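Local coordinates for protein lactate dehydrogenase, adjacent gene encodes predicted malate dehydrogenase (PDB 4ND1) that probably catalyses the NAD-dependent, reversible interconversion of (S)-lactate and pyruvate, as a member of the lactate/malate dehydrogenase superfamily, at residues S152-F157 with D210-H215; N172-H177 with K297-S302; N263-K268 with E284-L289. All blocks are in the same frame, centred on the assembly; numbering follows the deposited sequence.

In the fold
All three contacts lie in the C-terminal alpha/beta domain; two of them reach the bound oxamate, while the third is packing away from it. Interactions 1 and 2 meet this ligand through Arg153 and His177 respectively, with centres about 15 Å apart. They also touch directly, since Phe154 CB lies 3.7 Å from Val173 CG2. Interaction 3 is nested within the chain loop that interaction 2 closes, its centre about 13 Å away. There the ring of Tyr265 continues the packing of Leu299, whose CD2 is 3.8 Å from Tyr265 CD2. Interactions 1 and 3 do not meet; their nearest atoms are about 9 Å apart.

Interaction 1 (S152-F157 with D210-H215); sequences SRFRTF and DEIVCH. With OXM (oxamic acid), chain D.
In the C-terminal alpha/beta domain of the lactate/malate dehydrogenase fold, helices 147-162 and 206-227 pack near-antiparallel, their local axes 9.4 Å apart at 148°, with Phe157 stacked on His215. The two rings lie face to face, centroids 3.7 Å apart and planes only 11° from parallel. His215 ND1 sits over the middle of the phenyl ring, and the carbonyl O of Arg153 approaches the opposite face near the rim, which sandwiches the ring. The imidazole reaches across because its CG is anti to the backbone N (chi1 -168°), and a hydrogen bond from NE2 to Glu222 helps to fix its rotation. Beside the stack, Ile212 CG2 fits between two aromatic side chains: it touches Phe157 CB at 3.8 Å and meets the edge of the Phe154 ring at CE1, 3.9 Å away. Val213 CG2 approaches that same CE1 more loosely.

Helix 147-162, which supplies the two phenylalanines, also carries the substrate-binding Arg153. This arginine extends its chain into the pocket and grips the oxamate carboxylate with a two-pronged pair of hydrogen bonds, NH1 to O3 at 2.8 Å and NH2 to O2 at 2.9 Å.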
loop_
_atom_site.group_PDB
_atom_site.type_symbol
_atom_site.label_atom_id
_atom_site.label_comp_id
_atom_site.label_asym_id
_atom_site.label_seq_id
_atom_site.Cartn_x
_atom_site.Cartn_y
_atom_site.Cartn_z
ATOM N N SER A 152 -20.104 7.804 1.802
ATOM C CA SER A 152 -18.798 8.317 2.203
ATOM C C SER A 152 -18.918 9.743 2.719
ATOM O O SER A 152 -18.296 10.103 3.724
ATOM C CB SER A 152 -17.799 8.262 1.048
ATOM O OG SER A 152 -17.459 6.923 0.738
ATOM N N ARG A 153 -19.720 10.550 2.027
ATOM C CA ARG A 153 -19.996 11.917 2.460
ATOM C C ARG A 153 -20.731 11.914 3.797
ATOM O O ARG A 153 -20.373 12.649 4.716
ATOM C CB ARG A 153 -20.821 12.654 1.406
ATOM C CG ARG A 153 -20.039 12.986 0.151
ATOM C CD ARG A 153 -20.951 13.356 -1.002
ATOM N NE ARG A 153 -20.199 13.935 -2.110
ATOM C CZ ARG A 153 -20.701 14.195 -3.315
ATOM N NH1 ARG A 153 -21.974 13.930 -3.597
ATOM N NH2 ARG A 153 -19.910 14.719 -4.252
ATOM N N PHE A 154 -21.748 11.064 3.895
ATOM C CA PHE A 154 -22.525 10.900 5.121
ATOM C C PHE A 154 -21.607 10.516 6.285
ATOM O O PHE A 154 -21.618 11.165 7.332
ATOM C CB PHE A 154 -23.619 9.844 4.885
ATOM C CG PHE A 154 -24.658 9.750 5.976
ATOM C CD1 PHE A 154 -25.053 10.861 6.712
ATOM C CD2 PHE A 154 -25.280 8.533 6.230
ATOM C CE1 PHE A 154 -26.021 10.748 7.696
ATOM C CE2 PHE A 154 -26.250 8.417 7.212
ATOM C CZ PHE A 154 -26.620 9.526 7.946
ATOM N N ARG A 155 -20.778 9.496 6.075
ATOM C CA ARG A 155 -19.813 9.049 7.087
ATOM C C ARG A 155 -18.830 10.148 7.479
ATOM O O ARG A 155 -18.529 10.329 8.659
ATOM C CB ARG A 155 -19.012 7.851 6.581
ATOM C CG ARG A 155 -19.813 6.576 6.398
ATOM C CD ARG A 155 -18.993 5.530 5.653
ATOM N NE ARG A 155 -18.015 4.888 6.525
ATOM C CZ ARG A 155 -17.152 3.951 6.142
ATOM N NH1 ARG A 155 -17.112 3.538 4.878
ATOM N NH2 ARG A 155 -16.321 3.422 7.031
ATOM N N THR A 156 -18.332 10.871 6.480
ATOM C CA THR A 156 -17.326 11.911 6.685
ATOM C C THR A 156 -17.850 13.072 7.527
ATOM O O THR A 156 -17.153 13.557 8.418
ATOM C CB THR A 156 -16.813 12.449 5.332
ATOM O OG1 THR A 156 -16.109 11.406 4.650
ATOM C CG2 THR A 156 -15.875 13.640 5.521
ATOM N N PHE A 157 -19.066 13.520 7.231
ATOM C CA PHE A 157 -19.676 14.620 7.966
ATOM C C PHE A 157 -19.942 14.239 9.420
ATOM O O PHE A 157 -19.748 15.049 10.321
ATOM C CB PHE A 157 -20.974 15.083 7.290
ATOM C CG PHE A 157 -20.794 15.582 5.874
ATOM C CD1 PHE A 157 -19.619 16.214 5.469
ATOM C CD2 PHE A 157 -21.819 15.447 4.951
ATOM C CE1 PHE A 157 -19.469 16.671 4.172
ATOM C CE2 PHE A 157 -21.674 15.911 3.655
ATOM C CZ PHE A 157 -20.496 16.524 3.265
ATOM N N ASP A 210 -29.717 16.355 11.653
ATOM C CA ASP A 210 -30.535 16.841 10.535
ATOM C C ASP A 210 -29.730 17.707 9.565
ATOM O O ASP A 210 -29.929 17.638 8.353
ATOM C CB ASP A 210 -31.733 17.655 11.048
ATOM C CG ASP A 210 -32.707 16.827 11.870
ATOM O OD1 ASP A 210 -32.611 15.584 11.866
ATOM O OD2 ASP A 210 -33.574 17.429 12.531
ATOM N N GLU A 211 -28.843 18.539 10.103
ATOM C CA GLU A 211 -27.933 19.332 9.283
ATOM C C GLU A 211 -27.030 18.407 8.456
ATOM O O GLU A 211 -26.795 18.655 7.276
ATOM C CB GLU A 211 -27.094 20.261 10.167
ATOM C CG GLU A 211 -26.311 21.334 9.418
ATOM C CD GLU A 211 -25.011 20.838 8.793
ATOM O OE1 GLU A 211 -24.359 19.927 9.354
ATOM O OE2 GLU A 211 -24.626 21.376 7.731
ATOM N N ILE A 212 -26.543 17.338 9.083
ATOM C CA ILE A 212 -25.670 16.368 8.419
ATOM C C ILE A 212 -26.405 15.608 7.307
ATOM O O ILE A 212 -25.836 15.355 6.244
ATOM C CB ILE A 212 -25.052 15.387 9.445
ATOM C CG1 ILE A 212 -23.996 16.117 10.284
ATOM C CG2 ILE A 212 -24.419 14.188 8.751
ATOM C CD1 ILE A 212 -23.610 15.407 11.564
ATOM N N VAL A 213 -27.661 15.250 7.561
ATOM C CA VAL A 213 -28.506 14.597 6.562
ATOM C C VAL A 213 -28.722 15.519 5.358
ATOM O O VAL A 213 -28.590 15.085 4.212
ATOM C CB VAL A 213 -29.865 14.167 7.170
ATOM C CG1 VAL A 213 -30.880 13.808 6.090
ATOM C CG2 VAL A 213 -29.668 12.990 8.111
ATOM N N CYS A 214 -29.051 16.782 5.632
ATOM C CA CYS A 214 -29.252 17.790 4.586
ATOM C C CYS A 214 -27.962 18.016 3.794
ATOM O O CYS A 214 -27.976 18.025 2.561
ATOM C CB CYS A 214 -29.724 19.111 5.206
ATOM S SG CYS A 214 -29.944 20.494 4.055
ATOM N N HIS A 215 -26.858 18.187 4.520
ATOM C CA HIS A 215 -25.537 18.409 3.932
ATOM C C HIS A 215 -25.155 17.277 2.984
ATOM O O HIS A 215 -24.656 17.525 1.887
ATOM C CB HIS A 215 -24.489 18.553 5.043
ATOM C CG HIS A 215 -23.162 19.059 4.572
ATOM N ND1 HIS A 215 -22.028 18.998 5.353
ATOM C CD2 HIS A 215 -22.785 19.630 3.404
ATOM C CE1 HIS A 215 -21.012 19.519 4.691
ATOM N NE2 HIS A 215 -21.442 19.905 3.504
HETATM C C1 OXM D . -22.975 14.451 -8.393
HETATM N N1 OXM D . -22.634 15.518 -9.106
HETATM O O1 OXM D . -23.722 13.591 -8.824
HETATM C C2 OXM D . -22.414 14.321 -7.056
HETATM O O2 OXM D . -21.373 14.962 -6.791
HETATM O O3 OXM D . -22.992 13.586 -6.221
#

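Interaction 2 (N172-H177 with K297-S302); sequences NVIGGH and KLLGES. With NAD (nicotinamide-adenine-dinucleotide), chain C; OXM (oxamic acid), chain D.
Ile174 lays its CD1 methyl against the isopropyl end of Leu299, 4.1 Å from CD2, and the two side chains cross at about a right angle. This is strand-to-helix packing in the alpha/beta catalytic domain: the end of strand 169-174 and the loop leading to the active-site histidine rest on the C-terminal helix 293-314. The approach depends on an unusual torsion, with Ile174 CG1 held between the backbone N and the carbonyl carbon (chi1 58°), which carries CD1 out to the helix.

Beyond the strand, the chain comes close to the helix at two glycines. Gly175 CA lies 3.8 Å from Leu299 CD1 and 3.7 Å from Ser302 OG, and the backbone turns here with a positive phi. The buried hydroxyl of Ser302, its OG anti to the backbone N, accepts a hydrogen bond from Gly176 N at 2.9 Å, with an N-H...O angle of 158°. A water joins the same pair again, donating to Gly176 O and lying 2.7 Å from Ser302 OG. Both polar backbone atoms of Gly176 are thus tied to one serine, directly or through solvent.

The next residue is His177, the predicted proton acceptor. Its CB points away from residues 297-302, and its ring meets oxamate and NAD. Asp150 holds its ND1 by a hydrogen bond, in the histidine-aspartate pairing familiar from this family. At the other nitrogen of the imidazole, the carboxamide oxygen O7N of NAD comes within 2.9 Å of His177 NE2. Oxamate O1 approaches near the ring plane, accepting a hydrogen bond from His177 NE2 at 3.0 Å.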
loop_
_atom_site.group_PDB
_atom_site.type_symbol
_atom_site.label_atom_id
_atom_site.label_comp_id
_atom_site.label_asym_id
_atom_site.label_seq_id
_atom_site.Cartn_x
_atom_site.Cartn_y
_atom_site.Cartn_z
ATOM N N ASN A 172 -25.050 4.421 6.072
ATOM C CA ASN A 172 -25.503 4.156 4.712
ATOM C C ASN A 172 -26.404 5.259 4.171
ATOM O O ASN A 172 -27.149 5.889 4.920
ATOM C CB ASN A 172 -26.265 2.828 4.666
ATOM C CG ASN A 172 -25.345 1.624 4.697
ATOM O OD1 ASN A 172 -24.556 1.406 3.774
ATOM N ND2 ASN A 172 -25.440 0.829 5.756
ATOM N N VAL A 173 -26.314 5.491 2.863
ATOM C CA VAL A 173 -27.315 6.260 2.132
ATOM C C VAL A 173 -27.926 5.317 1.101
ATOM O O VAL A 173 -27.201 4.597 0.415
ATOM C CB VAL A 173 -26.714 7.490 1.424
ATOM C CG1 VAL A 173 -27.790 8.247 0.660
ATOM C CG2 VAL A 173 -26.039 8.414 2.424
ATOM N N ILE A 174 -29.256 5.307 1.016
ATOM C CA ILE A 174 -29.981 4.421 0.099
ATOM C C ILE A 174 -30.956 5.229 -0.753
ATOM O O ILE A 174 -31.103 6.433 -0.563
ATOM C CB ILE A 174 -30.743 3.311 0.857
ATOM C CG1 ILE A 174 -31.732 3.912 1.861
ATOM C CG2 ILE A 174 -29.764 2.385 1.564
ATOM C CD1 ILE A 174 -32.630 2.885 2.510
ATOM N N GLY A 175 -31.619 4.560 -1.691
ATOM C CA GLY A 175 -32.527 5.232 -2.617
ATOM C C GLY A 175 -31.780 5.847 -3.785
ATOM O O GLY A 175 -30.598 5.561 -4.005
ATOM N N GLY A 176 -32.474 6.695 -4.537
ATOM C CA GLY A 176 -31.922 7.277 -5.759
ATOM C C GLY A 176 -30.884 8.348 -5.487
ATOM O O GLY A 176 -30.948 9.041 -4.474
ATOM N N HIS A 177 -29.926 8.475 -6.399
ATOM C CA HIS A 177 -28.871 9.475 -6.299
ATOM C C HIS A 177 -29.429 10.836 -6.721
ATOM O O HIS A 177 -29.167 11.317 -7.823
ATOM C CB HIS A 177 -27.680 9.059 -7.174
ATOM C CG HIS A 177 -26.478 9.941 -7.035
ATOM N ND1 HIS A 177 -25.817 10.114 -5.840
ATOM C CD2 HIS A 177 -25.802 10.676 -7.948
ATOM C CE1 HIS A 177 -24.796 10.934 -6.017
ATOM N NE2 HIS A 177 -24.763 11.288 -7.289
ATOM N N LYS A 297 -40.844 5.712 4.522
ATOM C CA LYS A 297 -41.631 6.689 3.784
ATOM C C LYS A 297 -40.717 7.503 2.876
ATOM O O LYS A 297 -40.987 7.647 1.681
ATOM C CB LYS A 297 -42.387 7.610 4.748
ATOM C CG LYS A 297 -43.172 8.723 4.068
ATOM C CD LYS A 297 -44.159 9.371 5.029
ATOM C CE LYS A 297 -44.980 10.461 4.354
ATOM N NZ LYS A 297 -46.331 10.602 4.970
ATOM N N LEU A 298 -39.635 8.026 3.445
ATOM C CA LEU A 298 -38.646 8.779 2.670
ATOM C C LEU A 298 -38.101 7.950 1.502
ATOM O O LEU A 298 -37.894 8.476 0.414
ATOM C CB LEU A 298 -37.504 9.249 3.567
ATOM C CG LEU A 298 -37.865 10.343 4.573
ATOM C CD1 LEU A 298 -36.831 10.390 5.682
ATOM C CD2 LEU A 298 -37.991 11.703 3.901
ATOM N N LEU A 299 -37.887 6.656 1.733
ATOM C CA LEU A 299 -37.470 5.747 0.670
ATOM C C LEU A 299 -38.544 5.669 -0.412
ATOM O O LEU A 299 -38.237 5.732 -1.606
ATOM C CB LEU A 299 -37.174 4.350 1.227
ATOM C CG LEU A 299 -36.573 3.333 0.253
ATOM C CD1 LEU A 299 -35.305 3.873 -0.403
ATOM C CD2 LEU A 299 -36.291 2.014 0.960
ATOM N N GLY A 300 -39.800 5.544 0.016
ATOM C CA GLY A 300 -40.940 5.545 -0.900
ATOM C C GLY A 300 -40.979 6.777 -1.784
ATOM O O GLY A 300 -41.265 6.682 -2.975
ATOM N N GLU A 301 -40.685 7.933 -1.197
ATOM C CA GLU A 301 -40.632 9.191 -1.941
ATOM C C GLU A 301 -39.474 9.215 -2.937
ATOM O O GLU A 301 -39.608 9.758 -4.033
ATOM C CB GLU A 301 -40.519 10.377 -0.980
ATOM C CG GLU A 301 -41.770 10.597 -0.139
ATOM C CD GLU A 301 -41.582 11.645 0.939
ATOM O OE1 GLU A 301 -40.639 12.459 0.833
ATOM O OE2 GLU A 301 -42.383 11.658 1.898
ATOM N N SER A 302 -38.339 8.635 -2.546
ATOM C CA SER A 302 -37.188 8.496 -3.439
ATOM C C SER A 302 -37.535 7.579 -4.611
ATOM O O SER A 302 -37.194 7.873 -5.760
ATOM C CB SER A 302 -35.980 7.935 -2.680
ATOM O OG SER A 302 -34.807 7.965 -3.475
HETATM P PA NAD C . -16.636 15.518 -17.950
HETATM O O1A NAD C . -15.385 15.959 -17.247
HETATM O O2A NAD C . -17.423 16.497 -18.784
HETATM O O5B NAD C . -16.296 14.229 -18.826
HETATM C C5B NAD C . -17.256 13.653 -19.702
HETATM C C4B NAD C . -16.474 13.007 -20.831
HETATM O O4B NAD C . -17.342 12.200 -21.620
HETATM C C3B NAD C . -15.844 14.033 -21.770
HETATM O O3B NAD C . -14.432 13.828 -21.845
HETATM C C2B NAD C . -16.493 13.781 -23.118
HETATM O O2B NAD C . -15.589 13.942 -24.214
HETATM C C1B NAD C . -16.938 12.338 -22.982
HETATM N N9A NAD C . -18.020 11.938 -23.903
HETATM C C8A NAD C . -19.039 12.678 -24.382
HETATM N N7A NAD C . -19.815 11.922 -25.201
HETATM C C5A NAD C . -19.292 10.684 -25.246
HETATM C C6A NAD C . -19.606 9.401 -25.909
HETATM N N6A NAD C . -20.677 9.279 -26.726
HETATM N N1A NAD C . -18.787 8.351 -25.672
HETATM C C2A NAD C . -17.712 8.437 -24.868
HETATM N N3A NAD C . -17.372 9.576 -24.239
HETATM C C4A NAD C . -18.108 10.704 -24.386
HETATM O O3 NAD C . -17.679 14.893 -16.891
HETATM P PN NAD C . -17.260 14.280 -15.462
HETATM O O1N NAD C . -16.950 15.424 -14.526
HETATM O O2N NAD C . -16.240 13.193 -15.651
HETATM O O5D NAD C . -18.631 13.575 -15.015
HETATM C C5D NAD C . -19.080 12.445 -15.750
HETATM C C4D NAD C . -20.515 12.112 -15.373
HETATM O O4D NAD C . -20.554 11.624 -14.028
HETATM C C3D NAD C . -21.447 13.317 -15.421
HETATM O O3D NAD C . -22.652 12.946 -16.083
HETATM C C2D NAD C . -21.719 13.650 -13.967
HETATM O O2D NAD C . -23.013 14.217 -13.766
HETATM C C1D NAD C . -21.612 12.278 -13.325
HETATM N N1N NAD C . -21.335 12.216 -11.886
HETATM C C2N NAD C . -21.913 11.211 -11.212
HETATM C C3N NAD C . -21.712 11.043 -9.847
HETATM C C7N NAD C . -22.356 9.909 -9.100
HETATM O O7N NAD C . -22.278 9.899 -7.884
HETATM N N7N NAD C . -22.977 8.909 -9.736
HETATM C C4N NAD C . -20.880 11.940 -9.182
HETATM C C5N NAD C . -20.282 12.974 -9.896
HETATM C C6N NAD C . -20.525 13.090 -11.260
HETATM C C1 OXM D . -22.975 14.451 -8.393
HETATM N N1 OXM D . -22.634 15.518 -9.106
HETATM O O1 OXM D . -23.722 13.591 -8.824
HETATM C C2 OXM D . -22.414 14.321 -7.056
HETATM O O2 OXM D . -21.373 14.962 -6.791
HETATM O O3 OXM D . -22.992 13.586 -6.221
HETATM O O HOH W 1 -33.648 10.077 -4.674
#

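Interaction 3 (N263-K268 with E284-L289); sequences NHYGVK and EDILEL
The phenolic oxygen of Tyr265 is gripped twice by one short piece of backbone: OH donates to Leu287 O at 2.7 Å and accepts from Leu289 N at 3.0 Å, the latter bond fairly straight at 162°. The two bonds use both roles of the hydroxyl and fix the ring's reach, while the CG of Leu289 packs beside the same oxygen. Glu288, the residue between, spans the gap in reverse. Its chain, extended beyond CG, brings OE2 to Tyr265 N at 3.0 Å, so that the amide meets the carboxylate from above its plane, and Glu288 CG passes over one face of the tyrosine ring.

Ile286 touches both aromatic residues. Its CB lies over one face of the His264 imidazole in a CH-pi contact, 4.2 Å from the centroid, whereas its CG2 methyl meets the edge of the Tyr265 ring at CE1, 4.0 Å away.

His264 and Tyr265 open a type I' turn, closed by Val267 N to His264 O at 3.2 Å. Such turns are characteristic of tight beta hairpins; this one lies between antiparallel strands 253-261 and 270-279, and Tyr265 ties it to the chain leaving the third strand, 284-286.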
loop_
_atom_site.group_PDB
_atom_site.type_symbol
_atom_site.label_atom_id
_atom_site.label_comp_id
_atom_site.label_asym_id
_atom_site.label_seq_id
_atom_site.Cartn_x
_atom_site.Cartn_y
_atom_site.Cartn_z
ATOM N N ASN A 263 -36.811 -8.132 -4.594
ATOM C CA ASN A 263 -37.446 -8.824 -3.463
ATOM C C ASN A 263 -37.065 -8.230 -2.103
ATOM O O ASN A 263 -37.018 -8.939 -1.097
ATOM C CB ASN A 263 -37.098 -10.319 -3.506
ATOM C CG ASN A 263 -37.552 -10.992 -4.794
ATOM O OD1 ASN A 263 -38.592 -10.649 -5.356
ATOM N ND2 ASN A 263 -36.773 -11.962 -5.261
ATOM N N HIS A 264 -36.791 -6.928 -2.078
ATOM C CA HIS A 264 -36.408 -6.233 -0.849
ATOM C C HIS A 264 -36.978 -4.823 -0.850
ATOM O O HIS A 264 -37.364 -4.304 -1.900
ATOM C CB HIS A 264 -34.879 -6.155 -0.702
ATOM C CG HIS A 264 -34.175 -7.459 -0.913
ATOM N ND1 HIS A 264 -33.830 -8.294 0.128
ATOM C CD2 HIS A 264 -33.744 -8.069 -2.043
ATOM C CE1 HIS A 264 -33.221 -9.365 -0.351
ATOM N NE2 HIS A 264 -33.159 -9.254 -1.666
ATOM N N TYR A 265 -37.030 -4.213 0.334
ATOM C CA TYR A 265 -37.476 -2.823 0.496
ATOM C C TYR A 265 -38.848 -2.527 -0.135
ATOM O O TYR A 265 -39.130 -1.389 -0.519
ATOM C CB TYR A 265 -36.413 -1.860 -0.055
ATOM C CG TYR A 265 -35.077 -1.963 0.647
ATOM C CD1 TYR A 265 -34.019 -2.669 0.079
ATOM C CD2 TYR A 265 -34.874 -1.359 1.885
ATOM C CE1 TYR A 265 -32.796 -2.768 0.724
ATOM C CE2 TYR A 265 -33.657 -1.454 2.537
ATOM C CZ TYR A 265 -32.621 -2.159 1.954
ATOM O OH TYR A 265 -31.412 -2.249 2.603
ATOM N N GLY A 266 -39.696 -3.553 -0.228
ATOM C CA GLY A 266 -41.043 -3.408 -0.781
ATOM C C GLY A 266 -41.126 -2.930 -2.223
ATOM O O GLY A 266 -42.089 -2.261 -2.596
ATOM N N VAL A 267 -40.125 -3.264 -3.036
ATOM C CA VAL A 267 -40.159 -2.960 -4.472
ATOM C C VAL A 267 -40.040 -4.254 -5.265
ATOM O O VAL A 267 -39.442 -5.220 -4.793
ATOM C CB VAL A 267 -39.058 -1.961 -4.893
ATOM C CG1 VAL A 267 -39.286 -0.619 -4.218
ATOM C CG2 VAL A 267 -37.663 -2.487 -4.575
ATOM N N LYS A 268 -40.605 -4.265 -6.469
ATOM C CA LYS A 268 -40.736 -5.499 -7.252
ATOM C C LYS A 268 -39.916 -5.495 -8.549
ATOM O O LYS A 268 -40.226 -6.237 -9.483
ATOM C CB LYS A 268 -42.219 -5.791 -7.536
ATOM C CG LYS A 268 -42.937 -4.746 -8.383
ATOM C CD LYS A 268 -44.447 -4.945 -8.353
ATOM C CE LYS A 268 -45.173 -3.822 -9.080
ATOM N NZ LYS A 268 -46.629 -3.800 -8.768
ATOM N N GLU A 284 -24.101 -9.818 -5.983
ATOM C CA GLU A 284 -24.420 -11.194 -5.615
ATOM C C GLU A 284 -25.574 -11.290 -4.614
ATOM O O GLU A 284 -26.182 -12.346 -4.482
ATOM C CB GLU A 284 -23.170 -11.893 -5.063
ATOM C CG GLU A 284 -21.961 -11.759 -5.980
ATOM C CD GLU A 284 -20.759 -12.566 -5.538
ATOM O OE1 GLU A 284 -19.841 -12.747 -6.365
ATOM O OE2 GLU A 284 -20.722 -13.016 -4.375
ATOM N N ASP A 285 -25.867 -10.195 -3.913
ATOM C CA ASP A 285 -26.952 -10.173 -2.934
ATOM C C ASP A 285 -27.299 -8.736 -2.541
ATOM O O ASP A 285 -26.537 -7.808 -2.825
ATOM C CB ASP A 285 -26.552 -10.972 -1.684
ATOM C CG ASP A 285 -27.740 -11.625 -0.992
ATOM O OD1 ASP A 285 -28.853 -11.056 -1.025
ATOM O OD2 ASP A 285 -27.554 -12.714 -0.407
ATOM N N ILE A 286 -28.455 -8.561 -1.902
ATOM C CA ILE A 286 -28.857 -7.274 -1.342
ATOM C C ILE A 286 -29.213 -7.457 0.131
ATOM O O ILE A 286 -29.906 -8.408 0.494
ATOM C CB ILE A 286 -30.056 -6.664 -2.105
ATOM C CG1 ILE A 286 -29.639 -6.288 -3.533
ATOM C CG2 ILE A 286 -30.599 -5.436 -1.377
ATOM C CD1 ILE A 286 -30.795 -5.929 -4.441
ATOM N N LEU A 287 -28.726 -6.545 0.970
ATOM C CA LEU A 287 -29.000 -6.576 2.402
ATOM C C LEU A 287 -30.173 -5.668 2.719
ATOM O O LEU A 287 -30.349 -4.623 2.086
ATOM C CB LEU A 287 -27.778 -6.118 3.201
ATOM C CG LEU A 287 -26.500 -6.945 3.052
ATOM C CD1 LEU A 287 -25.403 -6.362 3.928
ATOM C CD2 LEU A 287 -26.744 -8.407 3.398
ATOM N N GLU A 288 -30.966 -6.067 3.709
ATOM C CA GLU A 288 -32.138 -5.301 4.107
ATOM C C GLU A 288 -31.909 -4.628 5.452
ATOM O O GLU A 288 -31.826 -5.290 6.485
ATOM C CB GLU A 288 -33.368 -6.202 4.165
ATOM C CG GLU A 288 -34.672 -5.430 4.278
ATOM C CD GLU A 288 -35.853 -6.194 3.717
ATOM O OE1 GLU A 288 -35.937 -7.422 3.951
ATOM O OE2 GLU A 288 -36.692 -5.561 3.040
ATOM N N LEU A 289 -31.801 -3.306 5.424
ATOM C CA LEU A 289 -31.619 -2.514 6.631
ATOM C C LEU A 289 -32.924 -2.452 7.414
ATOM O O LEU A 289 -34.009 -2.602 6.846
ATOM C CB LEU A 289 -31.177 -1.090 6.277
ATOM C CG LEU A 289 -29.810 -0.919 5.606
ATOM C CD1 LEU A 289 -29.704 0.457 4.969
ATOM C CD2 LEU A 289 -28.683 -1.132 6.607
#